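Local coordinates for Pli0006 protein (Listeria innocua, PDB 3OP9), which probably binds DNA as a helix-turn-helix transcriptional regulator of the XRE (Cro/C1-type) family, at residues A[8-17]-A[61-70]. Residues are numbered along the deposited sequence; the frame is centred on the assembly and turned at random. Where two conformers were deposited one is given.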
loop_
_atom_site.group_PDB
_atom_site.type_symbol
_atom_site.label_atom_id
_atom_site.label_comp_id
_atom_site.label_asym_id
_atom_site.label_seq_id
_atom_site.Cartn_x
_atom_site.Cartn_y
_atom_site.Cartn_z
ATOM N N HIS A 8 -10.205 16.209 -5.212
ATOM C CA HIS A 8 -9.298 15.434 -6.072
ATOM C C HIS A 8 -8.580 16.360 -7.043
ATOM O O HIS A 8 -8.974 17.518 -7.204
ATOM C CB HIS A 8 -10.057 14.364 -6.854
ATOM C CG HIS A 8 -11.018 14.908 -7.865
ATOM N ND1 HIS A 8 -10.635 15.250 -9.143
ATOM C CD2 HIS A 8 -12.354 15.140 -7.800
ATOM C CE1 HIS A 8 -11.687 15.677 -9.821
ATOM N NE2 HIS A 8 -12.744 15.612 -9.031
ATOM N N GLN A 9 -7.543 15.858 -7.705
ATOM C CA GLN A 9 -6.784 16.686 -8.638
ATOM C C GLN A 9 -6.555 15.925 -9.942
ATOM O O GLN A 9 -5.462 15.874 -10.483
ATOM C CB GLN A 9 -5.479 17.130 -7.989
ATOM C CG GLN A 9 -4.528 16.037 -7.651
ATOM C CD GLN A 9 -3.285 16.580 -6.958
ATOM O OE1 GLN A 9 -3.388 17.267 -5.938
ATOM N NE2 GLN A 9 -2.107 16.306 -7.530
ATOM N N PHE A 10 -7.615 15.303 -10.440
ATOM C CA PHE A 10 -7.506 14.545 -11.684
ATOM C C PHE A 10 -7.041 15.464 -12.829
ATOM O O PHE A 10 -6.165 15.106 -13.605
ATOM C CB PHE A 10 -8.843 13.905 -12.054
ATOM C CG PHE A 10 -8.843 13.289 -13.433
ATOM C CD1 PHE A 10 -8.032 12.179 -13.715
ATOM C CD2 PHE A 10 -9.607 13.844 -14.451
ATOM C CE1 PHE A 10 -8.017 11.607 -14.992
ATOM C CE2 PHE A 10 -9.601 13.284 -15.724
ATOM C CZ PHE A 10 -8.809 12.161 -15.996
ATOM N N ALA A 11 -7.598 16.661 -12.940
ATOM C CA ALA A 11 -7.289 17.450 -14.128
ATOM C C ALA A 11 -5.802 17.842 -14.104
ATOM O O ALA A 11 -5.117 17.813 -15.140
ATOM C CB ALA A 11 -8.171 18.679 -14.212
ATOM N N GLU A 12 -5.317 18.229 -12.918
ATOM C CA GLU A 12 -3.906 18.626 -12.725
ATOM C C GLU A 12 -2.983 17.432 -13.016
ATOM O O GLU A 12 -1.948 17.572 -13.674
ATOM C CB GLU A 12 -3.710 19.157 -11.287
ATOM C CG GLU A 12 -2.265 19.524 -10.954
ATOM C CD GLU A 12 -2.092 20.091 -9.532
ATOM O OE1 GLU A 12 -3.084 20.579 -8.941
ATOM O OE2 GLU A 12 -0.956 20.046 -9.009
ATOM N N ASN A 13 -3.373 16.256 -12.530
ATOM C CA ASN A 13 -2.586 15.033 -12.730
ATOM C C ASN A 13 -2.555 14.607 -14.180
ATOM O O ASN A 13 -1.503 14.239 -14.708
ATOM C CB ASN A 13 -3.132 13.878 -11.879
ATOM C CG ASN A 13 -2.880 14.083 -10.416
ATOM O OD1 ASN A 13 -2.116 14.967 -10.037
ATOM N ND2 ASN A 13 -3.473 13.244 -9.585
ATOM N N LEU A 14 -3.702 14.677 -14.846
ATOM C CA LEU A 14 -3.723 14.256 -16.228
ATOM C C LEU A 14 -2.851 15.242 -17.025
ATOM O O LEU A 14 -2.126 14.852 -17.931
ATOM C CB LEU A 14 -5.160 14.223 -16.766
ATOM C CG LEU A 14 -5.235 13.658 -18.191
ATOM C CD1 LEU A 14 -4.745 12.211 -18.214
ATOM C CD2 LEU A 14 -6.636 13.738 -18.723
ATOM N N SER A 15 -2.910 16.526 -16.663
ATOM C CA SER A 15 -2.129 17.542 -17.359
ATOM C C SER A 15 -0.625 17.267 -17.191
ATOM O O SER A 15 0.150 17.394 -18.136
ATOM C CB SER A 15 -2.504 18.949 -16.867
ATOM O OG SER A 15 -3.860 19.278 -17.207
ATOM N N ARG A 16 -0.215 16.860 -15.994
ATOM C CA ARG A 16 1.193 16.587 -15.752
ATOM C C ARG A 16 1.657 15.301 -16.450
ATOM O O ARG A 16 2.796 15.228 -16.908
ATOM C CB ARG A 16 1.504 16.478 -14.267
ATOM C CG ARG A 16 3.019 16.332 -14.070
ATOM C CD ARG A 16 3.431 16.339 -12.655
ATOM N NE ARG A 16 3.192 17.610 -11.985
ATOM C CZ ARG A 16 4.016 18.659 -12.015
ATOM N NH1 ARG A 16 5.138 18.635 -12.726
ATOM N NH2 ARG A 16 3.698 19.745 -11.332
ATOM N N LEU A 17 0.786 14.300 -16.512
ATOM C CA LEU A 17 1.084 13.055 -17.221
ATOM C C LEU A 17 1.274 13.350 -18.700
ATOM O O LEU A 17 2.223 12.878 -19.322
ATOM C CB LEU A 17 -0.061 12.037 -17.017
ATOM C CG LEU A 17 -0.057 11.359 -15.652
ATOM C CD1 LEU A 17 -1.372 10.619 -15.420
ATOM C CD2 LEU A 17 1.152 10.406 -15.509
ATOM N N PHE A 61 -0.963 4.141 -17.764
ATOM C CA PHE A 61 0.106 4.829 -17.047
ATOM C C PHE A 61 0.618 4.016 -15.872
ATOM O O PHE A 61 1.511 4.461 -15.161
ATOM C CB PHE A 61 -0.399 6.191 -16.546
ATOM C CG PHE A 61 -0.612 7.178 -17.644
ATOM C CD1 PHE A 61 0.481 7.656 -18.369
ATOM C CD2 PHE A 61 -1.867 7.638 -17.960
ATOM C CE1 PHE A 61 0.308 8.575 -19.380
ATOM C CE2 PHE A 61 -2.043 8.561 -18.982
ATOM C CZ PHE A 61 -0.947 9.028 -19.695
ATOM N N HIS A 62 0.064 2.820 -15.672
ATOM C CA HIS A 62 0.488 1.937 -14.569
ATOM C C HIS A 62 0.334 2.596 -13.197
ATOM O O HIS A 62 1.271 2.587 -12.397
ATOM C CB HIS A 62 1.951 1.518 -14.724
ATOM C CG HIS A 62 2.249 0.851 -16.027
ATOM N ND1 HIS A 62 1.517 -0.217 -16.497
ATOM C CD2 HIS A 62 3.198 1.098 -16.959
ATOM C CE1 HIS A 62 2.001 -0.601 -17.666
ATOM N NE2 HIS A 62 3.018 0.184 -17.971
ATOM N N LEU A 63 -0.847 3.137 -12.926
ATOM C CA LEU A 63 -1.108 3.908 -11.710
ATOM C C LEU A 63 -2.285 3.276 -10.991
ATOM O O LEU A 63 -3.112 2.632 -11.629
ATOM C CB LEU A 63 -1.516 5.328 -12.099
ATOM C CG LEU A 63 -0.450 6.136 -12.858
ATOM C CD1 LEU A 63 -1.047 7.461 -13.298
ATOM C CD2 LEU A 63 0.730 6.345 -11.960
ATOM N N SER A 64 -2.390 3.482 -9.682
ATOM C CA SER A 64 -3.649 3.157 -9.013
ATOM C C SER A 64 -4.651 4.215 -9.451
ATOM O O SER A 64 -4.271 5.312 -9.867
ATOM C CB SER A 64 -3.483 3.178 -7.494
ATOM O OG SER A 64 -3.171 4.499 -7.088
ATOM N N ILE A 65 -5.942 3.906 -9.358
ATOM C CA ILE A 65 -6.936 4.915 -9.664
ATOM C C ILE A 65 -6.800 6.029 -8.641
ATOM O O ILE A 65 -6.960 7.187 -8.973
ATOM C CB ILE A 65 -8.360 4.324 -9.628
ATOM C CG1 ILE A 65 -8.495 3.269 -10.724
ATOM C CG2 ILE A 65 -9.410 5.421 -9.831
ATOM C CD1 ILE A 65 -9.827 2.543 -10.678
ATOM N N ASP A 66 -6.493 5.665 -7.397
ATOM C CA ASP A 66 -6.303 6.680 -6.345
ATOM C C ASP A 66 -5.194 7.684 -6.684
ATOM O O ASP A 66 -5.375 8.876 -6.517
ATOM C CB ASP A 66 -6.046 6.000 -4.997
ATOM C CG ASP A 66 -7.258 5.161 -4.533
ATOM O OD1 ASP A 66 -7.417 4.026 -5.014
ATOM O OD2 ASP A 66 -8.083 5.620 -3.728
ATOM N N GLU A 67 -4.043 7.190 -7.139
ATOM C CA GLU A 67 -2.946 8.053 -7.579
ATOM C C GLU A 67 -3.407 8.925 -8.759
ATOM O O GLU A 67 -3.129 10.129 -8.807
ATOM C CB GLU A 67 -1.740 7.194 -8.034
ATOM C CG GLU A 67 -0.975 6.531 -6.890
ATOM C CD GLU A 67 0.061 5.491 -7.355
ATOM O OE1 GLU A 67 -0.069 4.946 -8.486
ATOM O OE2 GLU A 67 0.991 5.206 -6.565
ATOM N N LEU A 68 -4.018 8.305 -9.757
ATOM C CA LEU A 68 -4.480 9.056 -10.944
ATOM C C LEU A 68 -5.401 10.234 -10.615
ATOM O O LEU A 68 -5.250 11.334 -11.166
ATOM C CB LEU A 68 -5.208 8.104 -11.899
ATOM C CG LEU A 68 -5.791 8.709 -13.171
ATOM C CD1 LEU A 68 -4.682 9.394 -14.017
ATOM C CD2 LEU A 68 -6.533 7.621 -13.977
ATOM N N VAL A 69 -6.361 10.028 -9.718
ATOM C CA VAL A 69 -7.223 11.134 -9.358
ATOM C C VAL A 69 -6.779 11.956 -8.158
ATOM O O VAL A 69 -7.403 12.966 -7.898
ATOM C CB VAL A 69 -8.686 10.702 -9.150
ATOM C CG1 VAL A 69 -9.150 9.883 -10.316
ATOM C CG2 VAL A 69 -8.856 9.960 -7.813
ATOM N N GLY A 70 -5.724 11.560 -7.429
ATOM C CA GLY A 70 -5.290 12.319 -6.254
ATOM C C GLY A 70 -6.236 12.179 -5.059
ATOM O O GLY A 70 -6.458 13.113 -4.268
#
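Leu-17 is the main bump of this contact: its CD1 methyl drops into a hollow walled by Phe-61, Leu-63 and Leu-68. The methyl sits over one face of the Phe-61 ring, 4.2 Å from the ring centroid and 18° off the normal, a CH-pi contact. It meets Leu-63 CD1 tip to tip at 3.8 Å, while the Leu-68 side chain crosses that of Leu-17 at about a right angle. Leu-68 in turn wedges between Leu-17 and Phe-10. With its CG anti to the backbone N (chi1 178°), it lies alongside the Phe-10 side chain, its CG 4.1 Å from Phe-10 CE1. Tyr-42, Leu-54 and Leu-57 continue this apolar core around Phe-10.

Polar bonds close the other end, where the short helix 65-69 runs out against the start of helix 10-21. Asn-13 ND2 donates to Leu-68 O (3.1 Å), which lies in the Asn-13 amide plane, while ND2 stands above the Leu-68 carbonyl plane. Val-69 O accepts from Gln-9 N at 2.9 Å. Gly-70, the C-prime residue of a Schellman motif, has positive phi and no side chain; in one Gln-9 conformer CG packs 4.0 Å from its CA. Residues 10-17 and helix 65-69 pack at 91°, consistent with the all-helical bundle of XRE-type helix-turn-helix domains, whose fifth helix packs back on the first.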